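Local atomic coordinates of endonuclease III (Geobacillus stearothermophilus, PDB entry 1ORN), a protein that probably removes oxidised pyrimidine bases from DNA as a [4Fe-4S] cluster-containing repair glycosylase that passes through a covalent enzyme-DNA intermediate. Residues R11-E16 with C202-L207. Residues are numbered along the deposited sequence; the frame is centred on the assembly and turned at random.
Sequences RYCLDE and CPLLHL. With SF4 (iron/sulfur cluster), chain F.
Leu204 reaches across to the helical segment 11-16 with its methyl CD2, which lies 3.6 Å from Cys13 CA and also meets Cys13 SG, Glu16 CB and the Tyr12 ring. A branched leucine suits this place: its CD1 methyl touches Cys13 CB. The small thiol of Cys13 lets the loop come close, and Leu207 CD1 sits 3.6 Å from Cys13 SG. With chi1 of Leu207 near 54°, both its methyls reach that sulfur.

Toward solvent, Tyr12 and His206 approach from opposite directions with ring planes at 89°; such flat, partly polar rings can pack together yet tolerate water. Tyr12 CE2 meets the imidazole edge, 3.4 Å from His206 CE1, while Leu207 CG lies above one imidazole face, displaced toward its rim. At the other end, the side chains of Glu16 and Pro203 cross at about a right angle, and the Glu16 methylene CG suits its apolar neighbour, 3.5 Å from Pro203 CB.

A type I turn from Cys202 to Leu205, favoured by proline at its second position, shapes the loop. Cys202, third cysteine of the family's C-X6-C-X2-C-X5-C cluster motif, binds iron FE1 through SG at 2.3 Å. This SG also accepts a hydrogen bond from Leu204 N (3.4 Å), tying that leucine's backbone to the cluster ligand. The contact thus packs N-terminal helix 7-20 against the cluster loop between helices 177-191 and 209-215, with Leu152 of helix 143-152 touching Cys13, Leu204 and Leu207.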
ATOM      1  N   ARG C  11      18.132 -10.689  -2.439  1.00 38.50           N
ATOM      2  CA  ARG C  11      18.165 -10.727  -0.980  1.00 40.18           C
ATOM      3  C   ARG C  11      19.169  -9.696  -0.468  1.00 40.58           C
ATOM      4  O   ARG C  11      19.004  -9.137   0.617  1.00 42.18           O
ATOM      5  CB  ARG C  11      18.543 -12.125  -0.482  1.00 40.96           C
ATOM      6  CG  ARG C  11      17.510 -13.198  -0.813  1.00 41.24           C
ATOM      7  CD  ARG C  11      17.898 -14.553  -0.232  1.00 43.24           C
ATOM      8  N   TYR C  12      20.204  -9.446  -1.262  1.00 39.84           N
ATOM      9  CA  TYR C  12      21.236  -8.475  -0.915  1.00 40.35           C
ATOM     10  C   TYR C  12      20.629  -7.076  -0.947  1.00 40.43           C
ATOM     11  O   TYR C  12      20.903  -6.245  -0.079  1.00 40.12           O
ATOM     12  CB  TYR C  12      22.383  -8.559  -1.922  1.00 41.84           C
ATOM     13  CG  TYR C  12      23.487  -7.553  -1.699  1.00 43.50           C
ATOM     14  CD1 TYR C  12      24.561  -7.840  -0.856  1.00 44.59           C
ATOM     15  CD2 TYR C  12      23.454  -6.311  -2.325  1.00 43.53           C
ATOM     16  CE1 TYR C  12      25.576  -6.910  -0.649  1.00 45.92           C
ATOM     17  CE2 TYR C  12      24.459  -5.378  -2.123  1.00 45.13           C
ATOM     18  CZ  TYR C  12      25.516  -5.681  -1.286  1.00 45.49           C
ATOM     19  OH  TYR C  12      26.510  -4.750  -1.091  1.00 46.77           O
ATOM     20  N   CYS C  13      19.806  -6.828  -1.964  1.00 38.17           N
ATOM     21  CA  CYS C  13      19.140  -5.542  -2.134  1.00 37.45           C
ATOM     22  C   CYS C  13      18.199  -5.262  -0.977  1.00 37.70           C
ATOM     23  O   CYS C  13      18.174  -4.158  -0.441  1.00 37.42           O
ATOM     24  CB  CYS C  13      18.340  -5.522  -3.441  1.00 37.97           C
ATOM     25  SG  CYS C  13      19.349  -5.421  -4.927  1.00 38.80           S
ATOM     26  N   LEU C  14      17.420  -6.270  -0.602  1.00 37.04           N
ATOM     27  CA  LEU C  14      16.471  -6.133   0.493  1.00 38.11           C
ATOM     28  C   LEU C  14      17.185  -5.918   1.821  1.00 39.16           C
ATOM     29  O   LEU C  14      16.707  -5.168   2.671  1.00 40.56           O
ATOM     30  CB  LEU C  14      15.582  -7.373   0.569  1.00 37.23           C
ATOM     31  CG  LEU C  14      14.699  -7.568  -0.669  1.00 35.37           C
ATOM     32  CD1 LEU C  14      13.915  -8.862  -0.537  1.00 35.64           C
ATOM     33  CD2 LEU C  14      13.764  -6.374  -0.824  1.00 34.42           C
ATOM     34  N   ASP C  15      18.330  -6.574   1.994  1.00 39.99           N
ATOM     35  CA  ASP C  15      19.110  -6.437   3.221  1.00 39.98           C
ATOM     36  C   ASP C  15      19.617  -5.003   3.365  1.00 41.34           C
ATOM     37  O   ASP C  15      19.693  -4.469   4.473  1.00 43.00           O
ATOM     38  CB  ASP C  15      20.286  -7.410   3.204  1.00 38.99           C
ATOM     39  N   GLU C  16      19.957  -4.380   2.242  1.00 41.60           N
ATOM     40  CA  GLU C  16      20.462  -3.011   2.252  1.00 43.50           C
ATOM     41  C   GLU C  16      19.339  -2.021   2.553  1.00 43.50           C
ATOM     42  O   GLU C  16      19.530  -1.067   3.310  1.00 42.57           O
ATOM     43  CB  GLU C  16      21.099  -2.676   0.902  1.00 47.00           C
ATOM     44  CG  GLU C  16      21.977  -1.430   0.914  1.00 52.44           C
ATOM     45  CD  GLU C  16      23.221  -1.592   1.781  1.00 53.88           C
ATOM     46  OE1 GLU C  16      23.995  -2.547   1.547  1.00 55.67           O
ATOM     47  OE2 GLU C  16      23.426  -0.762   2.694  1.00 56.75           O
ATOM     48  N   CYS C 202      23.345   5.823  -4.108  1.00 47.41           N
ATOM     49  CA  CYS C 202      22.658   4.566  -3.833  1.00 45.13           C
ATOM     50  C   CYS C 202      23.586   3.371  -3.622  1.00 45.61           C
ATOM     51  O   CYS C 202      24.452   3.086  -4.450  1.00 46.31           O
ATOM     52  CB  CYS C 202      21.671   4.254  -4.958  1.00 43.64           C
ATOM     53  SG  CYS C 202      20.623   2.829  -4.600  1.00 37.72           S
ATOM     54  N   PRO C 203      23.405   2.650  -2.501  1.00 45.57           N
ATOM     55  CA  PRO C 203      24.199   1.474  -2.135  1.00 45.28           C
ATOM     56  C   PRO C 203      23.975   0.287  -3.070  1.00 44.44           C
ATOM     57  O   PRO C 203      24.690  -0.715  -2.995  1.00 44.41           O
ATOM     58  CB  PRO C 203      23.728   1.163  -0.716  1.00 46.69           C
ATOM     59  CG  PRO C 203      23.253   2.492  -0.205  1.00 47.45           C
ATOM     60  CD  PRO C 203      22.517   3.036  -1.391  1.00 45.99           C
ATOM     61  N   LEU C 204      22.978   0.401  -3.941  1.00 43.22           N
ATOM     62  CA  LEU C 204      22.656  -0.675  -4.873  1.00 42.64           C
ATOM     63  C   LEU C 204      22.993  -0.312  -6.312  1.00 42.55           C
ATOM     64  O   LEU C 204      22.742  -1.088  -7.233  1.00 40.74           O
ATOM     65  CB  LEU C 204      21.168  -1.027  -4.764  1.00 41.84           C
ATOM     66  CG  LEU C 204      20.709  -1.547  -3.402  1.00 40.58           C
ATOM     67  CD1 LEU C 204      19.192  -1.734  -3.429  1.00 41.78           C
ATOM     68  CD2 LEU C 204      21.413  -2.860  -3.071  1.00 41.16           C
ATOM     69  N   LEU C 205      23.567   0.871  -6.500  1.00 42.55           N
ATOM     70  CA  LEU C 205      23.943   1.336  -7.830  1.00 43.31           C
ATOM     71  C   LEU C 205      24.818   0.293  -8.536  1.00 42.78           C
ATOM     72  O   LEU C 205      24.698   0.094  -9.744  1.00 44.36           O
ATOM     73  CB  LEU C 205      24.723   2.654  -7.724  1.00 44.46           C
ATOM     74  CG  LEU C 205      24.655   3.687  -8.858  1.00 45.73           C
ATOM     75  CD1 LEU C 205      25.903   4.563  -8.780  1.00 45.91           C
ATOM     76  CD2 LEU C 205      24.569   3.022 -10.217  1.00 45.24           C
ATOM     77  N   HIS C 206      25.681  -0.378  -7.774  1.00 43.40           N
ATOM     78  CA  HIS C 206      26.602  -1.380  -8.326  1.00 42.91           C
ATOM     79  C   HIS C 206      25.957  -2.598  -8.988  1.00 44.17           C
ATOM     80  O   HIS C 206      26.649  -3.409  -9.607  1.00 43.96           O
ATOM     81  CB  HIS C 206      27.567  -1.875  -7.246  1.00 42.84           C
ATOM     82  CG  HIS C 206      26.931  -2.773  -6.231  1.00 42.93           C
ATOM     83  ND1 HIS C 206      26.212  -2.293  -5.158  1.00 42.29           N
ATOM     84  CD2 HIS C 206      26.896  -4.123  -6.134  1.00 42.90           C
ATOM     85  CE1 HIS C 206      25.763  -3.308  -4.442  1.00 42.66           C
ATOM     86  NE2 HIS C 206      26.163  -4.430  -5.012  1.00 43.61           N
ATOM     87  N   LEU C 207      24.644  -2.744  -8.854  1.00 43.65           N
ATOM     88  CA  LEU C 207      23.960  -3.872  -9.474  1.00 41.87           C
ATOM     89  C   LEU C 207      22.647  -3.458 -10.126  1.00 42.64           C
ATOM     90  O   LEU C 207      21.906  -4.303 -10.625  1.00 41.85           O
ATOM     91  CB  LEU C 207      23.702  -4.986  -8.447  1.00 42.18           C
ATOM     92  CG  LEU C 207      22.963  -4.716  -7.129  1.00 41.53           C
ATOM     93  CD1 LEU C 207      21.589  -4.107  -7.377  1.00 41.39           C
ATOM     94  CD2 LEU C 207      22.825  -6.033  -6.368  1.00 41.33           C
TER
HETATM   95 FE1  SF4 F 300      19.323   3.038  -6.523  1.00 36.89          FE
HETATM   96 FE2  SF4 F 300      16.796   3.293  -7.603  1.00 34.89          FE
HETATM   97 FE3  SF4 F 300      18.909   4.559  -8.652  1.00 38.70          FE
HETATM   98 FE4  SF4 F 300      18.689   1.866  -8.828  1.00 37.12          FE
HETATM   99  S1  SF4 F 300      17.335   3.399  -9.865  1.00 36.79           S
HETATM  100  S2  SF4 F 300      20.507   3.052  -8.462  1.00 36.31           S
HETATM  101  S3  SF4 F 300      17.650   1.439  -6.905  1.00 37.17           S
HETATM  102  S4  SF4 F 300      18.057   4.982  -6.657  1.00 37.33           S